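Local coordinates for alternansucrase (Leuconostoc mesenteroides, PDB 6HVG), which is a large multidomain member of glycoside hydrolase family 70, pairing a TIM-barrel-clan region with repeats of the choline-binding clan, and holds a calcium ion, at residues Tyr1357-Pro1360 / Glu1364-Lys1367; Asn1340-Val1345 / Tyr1378-Gln1383; Thr469-Gln474 / Asp1318-Trp1323. One frame throughout, in Å; residues are numbered along the deposited sequence.

Contact 1. Residues Tyr1357-Pro1360 / Glu1364-Lys1367; sequences YFMP and ELRK
Phe1358 and Glu1364 face each other across a single beta bridge, CA to CA 4.6 Å, just past the end of strand 1354-1357, and Leu1365 N donates a nearly straight hydrogen bond to Tyr1357 O (3.0 Å, 166° at the hydrogen). Between Tyr1357 and Leu1365 the other backbone link runs through water 1, which accepts from Tyr1357 N at 2.8 Å and donates to Leu1365 O at 2.7 Å. The side chains then pair in two rows. Tyr1357, its CG anti to the backbone N (chi1 -168°), runs alongside Leu1365, whose CD2 sits over one ring face toward the rim, while the phenol OH bonds to Thr1371 O. Phe1358 and Glu1364 also lie side by side, with Phe1358 CE1 3.6 Å from Glu1364 CB and the ring and carboxylate planes turned well apart. Within 1364-1367, Glu1364 OE2 accepts from Arg1366 NE at 3.2 Å, on its anti side but 33° out of the carboxylate plane, and that guanidinium also makes a cation-pi contact with Trp1323. The result is a buried bend of the chain in which water completes the backbone pairing, carbon packs along both rows, and the salt bridge probably offsets the charge of Glu1364.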
ATOM      1  N   TYR A1357      13.160  27.303 -24.547  1.00 38.30           N
ATOM      2  CA  TYR A1357      13.444  28.705 -24.837  1.00 39.47           C
ATOM      3  C   TYR A1357      14.888  29.054 -24.405  1.00 41.95           C
ATOM      4  O   TYR A1357      15.159  29.210 -23.221  1.00 44.37           O
ATOM      5  CB  TYR A1357      12.453  29.556 -24.068  1.00 38.33           C
ATOM      6  CG  TYR A1357      12.390  31.028 -24.437  1.00 38.80           C
ATOM      7  CD1 TYR A1357      13.397  31.897 -24.084  1.00 40.01           C
ATOM      8  CD2 TYR A1357      11.276  31.559 -25.069  1.00 38.89           C
ATOM      9  CE1 TYR A1357      13.311  33.255 -24.399  1.00 40.03           C
ATOM     10  CE2 TYR A1357      11.174  32.908 -25.360  1.00 38.49           C
ATOM     11  CZ  TYR A1357      12.188  33.749 -25.043  1.00 38.29           C
ATOM     12  OH  TYR A1357      12.069  35.088 -25.347  1.00 38.58           O
ATOM     13  N   PHE A1358      15.817  29.133 -25.351  1.00 44.41           N
ATOM     14  CA  PHE A1358      17.209  29.489 -25.016  1.00 44.46           C
ATOM     15  C   PHE A1358      17.509  30.952 -25.291  1.00 44.39           C
ATOM     16  O   PHE A1358      17.131  31.475 -26.328  1.00 42.57           O
ATOM     17  CB  PHE A1358      18.200  28.615 -25.773  1.00 44.24           C
ATOM     18  CG  PHE A1358      18.025  27.169 -25.507  1.00 44.58           C
ATOM     19  CD1 PHE A1358      18.396  26.664 -24.278  1.00 47.21           C
ATOM     20  CD2 PHE A1358      17.475  26.324 -26.436  1.00 44.45           C
ATOM     21  CE1 PHE A1358      18.254  25.317 -23.970  1.00 49.20           C
ATOM     22  CE2 PHE A1358      17.310  24.973 -26.146  1.00 47.42           C
ATOM     23  CZ  PHE A1358      17.689  24.465 -24.902  1.00 49.19           C
ATOM     24  N   MET A1359      18.217  31.597 -24.363  1.00 44.65           N
ATOM     25  CA  MET A1359      18.471  33.025 -24.466  1.00 45.75           C
ATOM     26  C   MET A1359      19.690  33.283 -25.348  1.00 44.15           C
ATOM     27  O   MET A1359      20.288  32.350 -25.867  1.00 45.82           O
ATOM     28  CB  MET A1359      18.610  33.612 -23.067  1.00 49.03           C
ATOM     29  CG  MET A1359      17.384  33.325 -22.193  1.00 51.43           C
ATOM     30  SD  MET A1359      17.302  34.451 -20.794  1.00 56.76           S
ATOM     31  CE  MET A1359      17.057  33.411 -19.376  1.00 61.50           C
ATOM     32  N   PRO A1360      20.044  34.542 -25.594  1.00 44.91           N
ATOM     33  CA  PRO A1360      21.185  34.763 -26.489  1.00 44.51           C
ATOM     34  C   PRO A1360      22.497  34.205 -25.913  1.00 46.35           C
ATOM     35  O   PRO A1360      23.393  33.873 -26.676  1.00 44.80           O
ATOM     36  CB  PRO A1360      21.258  36.279 -26.605  1.00 44.65           C
ATOM     37  CG  PRO A1360      19.925  36.787 -26.193  1.00 46.02           C
ATOM     38  CD  PRO A1360      19.379  35.796 -25.214  1.00 46.36           C
ATOM     39  N   GLU A1364      18.716  28.368 -20.554  1.00 44.35           N
ATOM     40  CA  GLU A1364      17.355  27.853 -20.734  1.00 45.68           C
ATOM     41  C   GLU A1364      16.416  28.549 -19.746  1.00 44.93           C
ATOM     42  O   GLU A1364      16.747  28.703 -18.556  1.00 43.45           O
ATOM     43  CB  GLU A1364      17.394  26.312 -20.622  1.00 47.03           C
ATOM     44  CG  GLU A1364      16.252  25.579 -19.963  1.00 51.32           C
ATOM     45  CD  GLU A1364      16.486  24.068 -19.959  1.00 54.77           C
ATOM     46  OE1 GLU A1364      17.201  23.559 -20.848  1.00 57.45           O
ATOM     47  OE2 GLU A1364      15.942  23.364 -19.074  1.00 60.53           O
ATOM     48  N   LEU A1365      15.280  29.038 -20.253  1.00 46.24           N
ATOM     49  CA  LEU A1365      14.247  29.656 -19.408  1.00 47.72           C
ATOM     50  C   LEU A1365      13.459  28.555 -18.720  1.00 46.16           C
ATOM     51  O   LEU A1365      13.114  27.552 -19.351  1.00 40.27           O
ATOM     52  CB  LEU A1365      13.307  30.529 -20.237  1.00 48.25           C
ATOM     53  CG  LEU A1365      12.195  31.302 -19.524  1.00 49.72           C
ATOM     54  CD1 LEU A1365      12.748  32.389 -18.618  1.00 53.22           C
ATOM     55  CD2 LEU A1365      11.251  31.920 -20.536  1.00 50.88           C
ATOM     56  N   ARG A1366      13.224  28.739 -17.423  1.00 48.41           N
ATOM     57  CA  ARG A1366      12.571  27.730 -16.587  1.00 51.52           C
ATOM     58  C   ARG A1366      11.586  28.365 -15.624  1.00 53.59           C
ATOM     59  O   ARG A1366      11.936  29.320 -14.918  1.00 58.16           O
ATOM     60  CB  ARG A1366      13.617  27.004 -15.755  1.00 52.18           C
ATOM     61  CG  ARG A1366      14.645  26.234 -16.541  1.00 55.06           C
ATOM     62  CD  ARG A1366      15.685  25.603 -15.609  1.00 58.27           C
ATOM     63  NE  ARG A1366      15.765  24.180 -15.944  1.00 62.11           N
ATOM     64  CZ  ARG A1366      15.914  23.183 -15.077  1.00 68.57           C
ATOM     65  NH1 ARG A1366      16.021  23.432 -13.771  1.00 68.97           N
ATOM     66  NH2 ARG A1366      15.961  21.926 -15.529  1.00 70.82           N
ATOM     67  N   LYS A1367      10.358  27.840 -15.586  1.00 55.69           N
ATOM     68  CA  LYS A1367       9.344  28.274 -14.626  1.00 59.13           C
ATOM     69  C   LYS A1367       8.982  29.738 -14.904  1.00 53.14           C
ATOM     70  O   LYS A1367       8.927  30.566 -14.004  1.00 54.78           O
ATOM     71  CB  LYS A1367       9.843  28.053 -13.178  1.00 68.49           C
ATOM     72  CG  LYS A1367       8.732  27.806 -12.166  1.00 85.53           C
ATOM     73  CD  LYS A1367       9.227  27.752 -10.718  1.00 91.15           C
ATOM     74  CE  LYS A1367       8.065  27.509  -9.757  1.00 91.93           C
ATOM     75  NZ  LYS A1367       7.445  26.166  -9.974  1.00 94.30           N
TER
HETATM   76  O   HOH W   1      13.441  26.568 -21.890  1.00 50.45           O

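Contact 2. Residues Asn1340-Val1345 / Tyr1378-Gln1383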
ATOM      1  N   ASN A1340      13.360  33.343 -33.719  1.00 68.96           N
ATOM      2  CA  ASN A1340      12.611  32.701 -32.633  1.00 63.37           C
ATOM      3  C   ASN A1340      13.527  32.017 -31.626  1.00 56.70           C
ATOM      4  O   ASN A1340      14.299  31.138 -31.998  1.00 55.57           O
ATOM      5  CB  ASN A1340      11.607  31.672 -33.186  1.00 64.88           C
ATOM      6  CG  ASN A1340      10.470  31.390 -32.220  1.00 63.70           C
ATOM      7  OD1 ASN A1340      10.640  31.439 -31.011  1.00 61.25           O
ATOM      8  ND2 ASN A1340       9.319  31.051 -32.746  1.00 67.86           N
ATOM      9  N   PRO A1341      13.454  32.422 -30.347  1.00 52.87           N
ATOM     10  CA  PRO A1341      14.260  31.773 -29.312  1.00 50.70           C
ATOM     11  C   PRO A1341      13.778  30.386 -28.957  1.00 51.83           C
ATOM     12  O   PRO A1341      14.543  29.613 -28.390  1.00 58.48           O
ATOM     13  CB  PRO A1341      14.130  32.714 -28.106  1.00 51.09           C
ATOM     14  CG  PRO A1341      12.923  33.549 -28.366  1.00 51.13           C
ATOM     15  CD  PRO A1341      12.786  33.637 -29.844  1.00 52.60           C
ATOM     16  N   ILE A1342      12.532  30.059 -29.283  1.00 51.76           N
ATOM     17  CA  ILE A1342      11.975  28.742 -28.982  1.00 52.84           C
ATOM     18  C   ILE A1342      12.525  27.712 -29.944  1.00 52.60           C
ATOM     19  O   ILE A1342      12.408  27.870 -31.145  1.00 55.29           O
ATOM     20  CB  ILE A1342      10.441  28.736 -29.125  1.00 53.61           C
ATOM     21  CG1 ILE A1342       9.793  29.705 -28.125  1.00 54.40           C
ATOM     22  CG2 ILE A1342       9.881  27.351 -28.904  1.00 50.75           C
ATOM     23  CD1 ILE A1342       8.327  29.994 -28.404  1.00 53.57           C
ATOM     24  N   ARG A1343      13.097  26.647 -29.407  1.00 53.77           N
ATOM     25  CA  ARG A1343      13.649  25.584 -30.223  1.00 54.73           C
ATOM     26  C   ARG A1343      13.101  24.249 -29.792  1.00 52.10           C
ATOM     27  O   ARG A1343      12.953  23.975 -28.607  1.00 49.82           O
ATOM     28  CB  ARG A1343      15.178  25.543 -30.120  1.00 60.62           C
ATOM     29  CG  ARG A1343      15.872  24.689 -31.213  1.00 69.84           C
ATOM     30  CD  ARG A1343      17.310  24.441 -30.842  1.00 75.01           C
ATOM     31  NE  ARG A1343      18.162  23.781 -31.836  1.00 72.41           N
ATOM     32  CZ  ARG A1343      18.284  22.468 -31.965  1.00 67.66           C
ATOM     33  NH1 ARG A1343      17.534  21.628 -31.268  1.00 69.48           N
ATOM     34  NH2 ARG A1343      19.136  21.984 -32.838  1.00 69.47           N
ATOM     35  N   THR A1344      12.818  23.413 -30.785  1.00 54.21           N
ATOM     36  CA  THR A1344      12.396  22.040 -30.577  1.00 49.52           C
ATOM     37  C   THR A1344      13.625  21.190 -30.457  1.00 49.19           C
ATOM     38  O   THR A1344      14.440  21.182 -31.345  1.00 53.41           O
ATOM     39  CB  THR A1344      11.580  21.553 -31.775  1.00 47.87           C
ATOM     40  OG1 THR A1344      10.374  22.316 -31.849  1.00 47.32           O
ATOM     41  CG2 THR A1344      11.247  20.082 -31.660  1.00 46.04           C
ATOM     42  N   VAL A1345      13.737  20.454 -29.367  1.00 51.34           N
ATOM     43  CA  VAL A1345      14.879  19.598 -29.104  1.00 52.28           C
ATOM     44  C   VAL A1345      14.492  18.121 -29.171  1.00 53.28           C
ATOM     45  O   VAL A1345      13.571  17.705 -28.504  1.00 52.43           O
ATOM     46  CB  VAL A1345      15.467  19.914 -27.697  1.00 54.52           C
ATOM     47  CG1 VAL A1345      16.698  19.072 -27.404  1.00 53.12           C
ATOM     48  CG2 VAL A1345      15.804  21.394 -27.570  1.00 54.74           C
ATOM     49  N   TYR A1378       4.503  32.331 -24.329  1.00 54.74           N
ATOM     50  CA  TYR A1378       4.437  30.916 -23.974  1.00 52.92           C
ATOM     51  C   TYR A1378       4.933  30.758 -22.536  1.00 54.39           C
ATOM     52  O   TYR A1378       5.527  31.687 -21.990  1.00 58.73           O
ATOM     53  CB  TYR A1378       5.319  30.094 -24.912  1.00 53.05           C
ATOM     54  CG  TYR A1378       4.974  30.200 -26.385  1.00 52.69           C
ATOM     55  CD1 TYR A1378       5.358  31.293 -27.145  1.00 53.05           C
ATOM     56  CD2 TYR A1378       4.267  29.170 -27.026  1.00 53.07           C
ATOM     57  CE1 TYR A1378       5.035  31.368 -28.496  1.00 54.31           C
ATOM     58  CE2 TYR A1378       3.946  29.238 -28.370  1.00 52.54           C
ATOM     59  CZ  TYR A1378       4.335  30.328 -29.105  1.00 53.32           C
ATOM     60  OH  TYR A1378       4.021  30.372 -30.437  1.00 54.96           O
ATOM     61  N   TYR A1379       4.680  29.604 -21.917  1.00 50.62           N
ATOM     62  CA  TYR A1379       5.220  29.316 -20.593  1.00 50.04           C
ATOM     63  C   TYR A1379       6.068  28.050 -20.623  1.00 51.43           C
ATOM     64  O   TYR A1379       5.776  27.115 -21.353  1.00 48.60           O
ATOM     65  CB  TYR A1379       4.100  29.148 -19.553  1.00 49.41           C
ATOM     66  CG  TYR A1379       4.578  28.783 -18.140  1.00 47.89           C
ATOM     67  CD1 TYR A1379       4.686  27.468 -17.729  1.00 46.13           C
ATOM     68  CD2 TYR A1379       4.921  29.774 -17.221  1.00 49.15           C
ATOM     69  CE1 TYR A1379       5.121  27.143 -16.450  1.00 45.70           C
ATOM     70  CE2 TYR A1379       5.358  29.453 -15.938  1.00 46.35           C
ATOM     71  CZ  TYR A1379       5.447  28.139 -15.563  1.00 44.69           C
ATOM     72  OH  TYR A1379       5.910  27.825 -14.305  1.00 44.53           O
ATOM     73  N   PHE A1380       7.111  28.040 -19.792  1.00 51.65           N
ATOM     74  CA  PHE A1380       8.057  26.940 -19.743  1.00 50.54           C
ATOM     75  C   PHE A1380       8.199  26.448 -18.305  1.00 53.78           C
ATOM     76  O   PHE A1380       8.397  27.262 -17.387  1.00 55.34           O
ATOM     77  CB  PHE A1380       9.397  27.410 -20.350  1.00 48.26           C
ATOM     78  CG  PHE A1380       9.253  27.897 -21.760  1.00 45.75           C
ATOM     79  CD1 PHE A1380       9.377  27.025 -22.816  1.00 43.73           C
ATOM     80  CD2 PHE A1380       8.940  29.218 -22.028  1.00 47.85           C
ATOM     81  CE1 PHE A1380       9.210  27.466 -24.113  1.00 43.90           C
ATOM     82  CE2 PHE A1380       8.772  29.671 -23.335  1.00 45.30           C
ATOM     83  CZ  PHE A1380       8.901  28.789 -24.374  1.00 43.54           C
ATOM     84  N   ASP A1381       8.148  25.128 -18.127  1.00 52.78           N
ATOM     85  CA  ASP A1381       8.029  24.527 -16.800  1.00 53.71           C
ATOM     86  C   ASP A1381       9.359  24.436 -16.012  1.00 51.49           C
ATOM     87  O   ASP A1381      10.383  24.924 -16.449  1.00 47.32           O
ATOM     88  CB  ASP A1381       7.338  23.161 -16.902  1.00 54.12           C
ATOM     89  CG  ASP A1381       8.201  22.099 -17.510  1.00 60.58           C
ATOM     90  OD1 ASP A1381       9.444  22.279 -17.570  1.00 60.95           O
ATOM     91  OD2 ASP A1381       7.639  21.050 -17.917  1.00 64.62           O
ATOM     92  N   ASP A1382       9.303  23.844 -14.825  1.00 55.90           N
ATOM     93  CA  ASP A1382      10.458  23.660 -13.940  1.00 58.18           C
ATOM     94  C   ASP A1382      11.704  23.184 -14.683  1.00 56.66           C
ATOM     95  O   ASP A1382      12.815  23.585 -14.333  1.00 57.25           O
ATOM     96  CB  ASP A1382      10.142  22.634 -12.835  1.00 63.49           C
ATOM     97  CG  ASP A1382       9.006  23.070 -11.914  1.00 74.40           C
ATOM     98  OD1 ASP A1382       8.043  23.720 -12.387  1.00 83.52           O
ATOM     99  OD2 ASP A1382       9.053  22.730 -10.707  1.00 82.94           O
ATOM    100  N   GLN A1383      11.523  22.332 -15.690  1.00 55.58           N
ATOM    101  CA  GLN A1383      12.653  21.744 -16.426  1.00 55.84           C
ATOM    102  C   GLN A1383      12.880  22.321 -17.814  1.00 50.70           C
ATOM    103  O   GLN A1383      13.613  21.748 -18.598  1.00 51.67           O
ATOM    104  CB  GLN A1383      12.441  20.256 -16.567  1.00 58.45           C
ATOM    105  CG  GLN A1383      12.347  19.481 -15.266  1.00 63.55           C
ATOM    106  CD  GLN A1383      12.346  17.988 -15.546  1.00 66.10           C
ATOM    107  OE1 GLN A1383      11.487  17.493 -16.277  1.00 70.61           O
ATOM    108  NE2 GLN A1383      13.324  17.274 -15.004  1.00 66.79           N
TER
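Ile1342 alone carries its side of this contact, touching two aromatic rings in two different ways: its terminal methyl lies over the face of Tyr1378, while its CG1 methylene meets Phe1380 at the ring edge. The setting is a pair of two-stranded antiparallel hairpins, 1342-1345 with 1354-1357 and 1368-1371 with 1377-1380, the second belonging to a putative cell-wall-binding repeat of the choline-binding clan. Repeats of this clan are built from short hairpins with aromatic side chains packed between successive units, and the contact is consistent with that plan. No hydrogen bond joins the two segments. The nearest CA atoms, those of Ile1342 and Tyr1378, are 9.3 Å apart, so side chains have to span the gap.

The isoleucine does so with CG1 anti to its carbonyl carbon and an extended outer bond (chi2 167°), which carries CD1 across to Tyr1378. There CD1 stands 3.7 Å from the ring centroid and 23° off the ring normal, a CH-pi contact displaced toward CD1 and CE1 of the ring, with the two side chains crossing at about a right angle. Nearer its own backbone, Ile1342 CG1 is 4.0 Å from Phe1380 CZ and close to the plane of that ring. Phe1380 in turn meets the ring of Tyr1357, on the strand paired with that of Ile1342, so the apolar layer continues from one hairpin into the other.

Both segments also contain an Asx turn. In front of strand 1342-1345, Asn1340 OD1 accepts from Ile1342 N at 2.9 Å, from above its carbonyl plane, which ties down the backbone carrying the isoleucine. Where strand 1377-1380 ends, Asp1381 OD1 is met from above the carboxylate plane by Gln1383 N at 2.8 Å.

Contact 3. Residues Thr469-Gln474 / Asp1318-Trp1323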
ATOM      1  N   THR A 469      31.113  25.527  -3.631  1.00 57.40           N
ATOM      2  CA  THR A 469      29.931  25.460  -4.467  1.00 60.01           C
ATOM      3  C   THR A 469      30.398  24.989  -5.833  1.00 56.41           C
ATOM      4  O   THR A 469      31.596  24.928  -6.126  1.00 57.57           O
ATOM      5  CB  THR A 469      29.249  26.838  -4.548  1.00 63.11           C
ATOM      6  OG1 THR A 469      29.163  27.335  -3.229  1.00 61.67           O
ATOM      7  CG2 THR A 469      27.830  26.772  -5.082  1.00 69.37           C
ATOM      8  N   ALA A 470      29.442  24.565  -6.630  1.00 55.51           N
ATOM      9  CA  ALA A 470      29.696  24.223  -8.014  1.00 56.13           C
ATOM     10  C   ALA A 470      30.352  25.395  -8.751  1.00 54.23           C
ATOM     11  O   ALA A 470      31.059  25.197  -9.715  1.00 56.05           O
ATOM     12  CB  ALA A 470      28.387  23.810  -8.670  1.00 52.79           C
ATOM     13  N   ALA A 471      30.122  26.613  -8.281  1.00 52.94           N
ATOM     14  CA  ALA A 471      30.717  27.806  -8.892  1.00 52.51           C
ATOM     15  C   ALA A 471      32.222  27.966  -8.666  1.00 50.93           C
ATOM     16  O   ALA A 471      32.878  28.719  -9.385  1.00 51.27           O
ATOM     17  CB  ALA A 471      29.988  29.058  -8.412  1.00 51.74           C
ATOM     18  N   THR A 472      32.748  27.302  -7.642  1.00 49.02           N
ATOM     19  CA  THR A 472      34.166  27.324  -7.335  1.00 49.19           C
ATOM     20  C   THR A 472      34.917  26.803  -8.547  1.00 52.35           C
ATOM     21  O   THR A 472      34.413  25.916  -9.253  1.00 52.29           O
ATOM     22  CB  THR A 472      34.481  26.428  -6.127  1.00 49.60           C
ATOM     23  OG1 THR A 472      33.712  26.854  -5.005  1.00 48.16           O
ATOM     24  CG2 THR A 472      35.971  26.453  -5.770  1.00 49.66           C
ATOM     25  N   SER A 473      36.107  27.358  -8.795  1.00 49.79           N
ATOM     26  CA  SER A 473      36.840  27.037 -10.008  1.00 50.23           C
ATOM     27  C   SER A 473      37.283  25.599  -9.948  1.00 48.03           C
ATOM     28  O   SER A 473      37.485  25.047  -8.878  1.00 46.47           O
ATOM     29  CB  SER A 473      38.058  27.952 -10.191  1.00 52.78           C
ATOM     30  OG  SER A 473      39.205  27.470  -9.510  1.00 53.01           O
ATOM     31  N   GLN A 474      37.447  24.999 -11.114  1.00 45.83           N
ATOM     32  CA  GLN A 474      37.829  23.618 -11.190  1.00 45.97           C
ATOM     33  C   GLN A 474      39.222  23.415 -10.600  1.00 48.71           C
ATOM     34  O   GLN A 474      39.476  22.399  -9.951  1.00 53.63           O
ATOM     35  CB  GLN A 474      37.787  23.153 -12.644  1.00 45.39           C
ATOM     36  CG  GLN A 474      37.929  21.661 -12.818  1.00 47.78           C
ATOM     37  CD  GLN A 474      36.769  20.909 -12.228  1.00 46.73           C
ATOM     38  OE1 GLN A 474      35.652  21.053 -12.691  1.00 47.16           O
ATOM     39  NE2 GLN A 474      37.025  20.105 -11.184  1.00 46.49           N
ATOM     40  N   ASP A1318      25.613  24.347 -15.637  1.00 44.11           N
ATOM     41  CA  ASP A1318      26.838  24.968 -15.164  1.00 46.57           C
ATOM     42  C   ASP A1318      26.873  25.065 -13.646  1.00 44.24           C
ATOM     43  O   ASP A1318      25.962  24.624 -12.971  1.00 47.69           O
ATOM     44  CB  ASP A1318      27.097  26.331 -15.877  1.00 48.59           C
ATOM     45  CG  ASP A1318      26.238  27.485 -15.352  1.00 49.99           C
ATOM     46  OD1 ASP A1318      25.840  27.491 -14.168  1.00 50.98           O
ATOM     47  OD2 ASP A1318      26.001  28.412 -16.143  1.00 46.87           O
ATOM     48  N   GLY A1319      27.932  25.659 -13.124  1.00 45.35           N
ATOM     49  CA  GLY A1319      28.143  25.783 -11.692  1.00 46.67           C
ATOM     50  C   GLY A1319      27.209  26.748 -10.985  1.00 47.70           C
ATOM     51  O   GLY A1319      26.985  26.608  -9.799  1.00 52.06           O
ATOM     52  N   ASN A1320      26.646  27.703 -11.712  1.00 46.55           N
ATOM     53  CA  ASN A1320      25.667  28.639 -11.156  1.00 46.68           C
ATOM     54  C   ASN A1320      24.197  28.201 -11.248  1.00 44.68           C
ATOM     55  O   ASN A1320      23.311  28.928 -10.837  1.00 49.79           O
ATOM     56  CB  ASN A1320      25.840  29.988 -11.845  1.00 46.06           C
ATOM     57  CG  ASN A1320      27.199  30.533 -11.651  1.00 45.79           C
ATOM     58  OD1 ASN A1320      27.644  30.714 -10.524  1.00 46.53           O
ATOM     59  ND2 ASN A1320      27.891  30.757 -12.747  1.00 49.20           N
ATOM     60  N   GLY A1321      23.937  27.029 -11.786  1.00 43.91           N
ATOM     61  CA  GLY A1321      22.575  26.524 -11.869  1.00 44.47           C
ATOM     62  C   GLY A1321      21.858  26.757 -13.168  1.00 46.31           C
ATOM     63  O   GLY A1321      20.717  26.353 -13.305  1.00 52.84           O
ATOM     64  N   ASN A1322      22.528  27.362 -14.145  1.00 47.63           N
ATOM     65  CA  ASN A1322      21.944  27.540 -15.463  1.00 45.48           C
ATOM     66  C   ASN A1322      22.048  26.293 -16.320  1.00 43.05           C
ATOM     67  O   ASN A1322      23.023  25.555 -16.219  1.00 46.09           O
ATOM     68  CB  ASN A1322      22.594  28.717 -16.190  1.00 46.94           C
ATOM     69  CG  ASN A1322      22.554  30.002 -15.385  1.00 47.95           C
ATOM     70  OD1 ASN A1322      21.487  30.566 -15.156  1.00 51.38           O
ATOM     71  ND2 ASN A1322      23.712  30.466 -14.950  1.00 46.44           N
ATOM     72  N   TRP A1323      21.040  26.070 -17.167  1.00 40.55           N
ATOM     73  CA  TRP A1323      21.005  24.905 -18.039  1.00 39.14           C
ATOM     74  C   TRP A1323      21.201  25.299 -19.476  1.00 39.02           C
ATOM     75  O   TRP A1323      20.740  26.361 -19.910  1.00 39.30           O
ATOM     76  CB  TRP A1323      19.677  24.156 -17.892  1.00 38.98           C
ATOM     77  CG  TRP A1323      19.622  23.304 -16.676  1.00 38.53           C
ATOM     78  CD1 TRP A1323      19.251  23.694 -15.412  1.00 37.70           C
ATOM     79  CD2 TRP A1323      19.971  21.921 -16.584  1.00 37.95           C
ATOM     80  NE1 TRP A1323      19.324  22.632 -14.558  1.00 37.05           N
ATOM     81  CE2 TRP A1323      19.757  21.527 -15.246  1.00 36.27           C
ATOM     82  CE3 TRP A1323      20.408  20.962 -17.508  1.00 38.57           C
ATOM     83  CZ2 TRP A1323      20.008  20.232 -14.799  1.00 34.65           C
ATOM     84  CZ3 TRP A1323      20.634  19.656 -17.059  1.00 37.49           C
ATOM     85  CH2 TRP A1323      20.439  19.313 -15.718  1.00 35.21           C
TER
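Ala470 and Gly1319 bring two type I beta turns together, their CA atoms 4.3 Å apart, and the close packing is concentrated here. Gly1319 has no side chain, so its backbone lies directly against the turn 469-472: Gly1319 O is 3.3 Å from Ala470 CB, and Gly1319 CA makes a CA-H...O contact with Ala470 O at 3.6 Å. Ala471 N also lies near Gly1319 O, but at a poor angle, and no hydrogen bond links the segments. The join is therefore one of shape, with methyl and peptide surfaces laid together.

The other side of the contact is looser and faces solvent. Exposed Asn1320 sends OD1 back to graze Ala471 CB at 3.6 Å, while its amide ND2 bonds to Asp379 OD2.

Each turn is held internally instead. Thr469 O accepts from both Thr472 N and Thr472 OG1, which arrive from the same face of its carbonyl plane. In the partner turn the carboxylate of Asp1318 is folded back over the loop by chi1 of 77°: OD1 takes weak bonds from Asn1320 N and Asn1322 N, and OD2 offers its syn lone pair to Asn1322 ND2 at 3.3 Å, with the acceptor lying in the amide plane of the asparagine; OD2 also hydrogen-bonds with Tyr1324 OH. Gly1321, at a phi of 96°, then turns the chain toward Asn1322.

The contact joins the family 70 region to a putative cell-wall-binding repeat. On one side the turn 469-472 lies in the loop between helix 447-462 and helix 474-495, with Ser473 at the N-cap of the latter and Lys447 NZ bonded to Ala470 O; on the other, the turn 1318-1321 links strand 1314-1317 to strand 1323-1326.

Contacts 1 and 2 share one neighbourhood, their centres about 7 Å apart: contact 1 lies chiefly in the loop that connects the two hairpins, and contact 2 packs one hairpin on the other, while Lys1367 N probably bonds to Asp1381 O between them. Contact 1 is fully buried and mixes backbone pairing, water and charge, whereas partly buried contact 2 rests on one aliphatic side chain against two aromatic rings. Contact 3, its centre about 17 Å from that of contact 1, is also partly buried but joins turns of two separate regions through backbone packing. Trp1323, bonded through its backbone to Glu1364, connects contact 3 to contact 1.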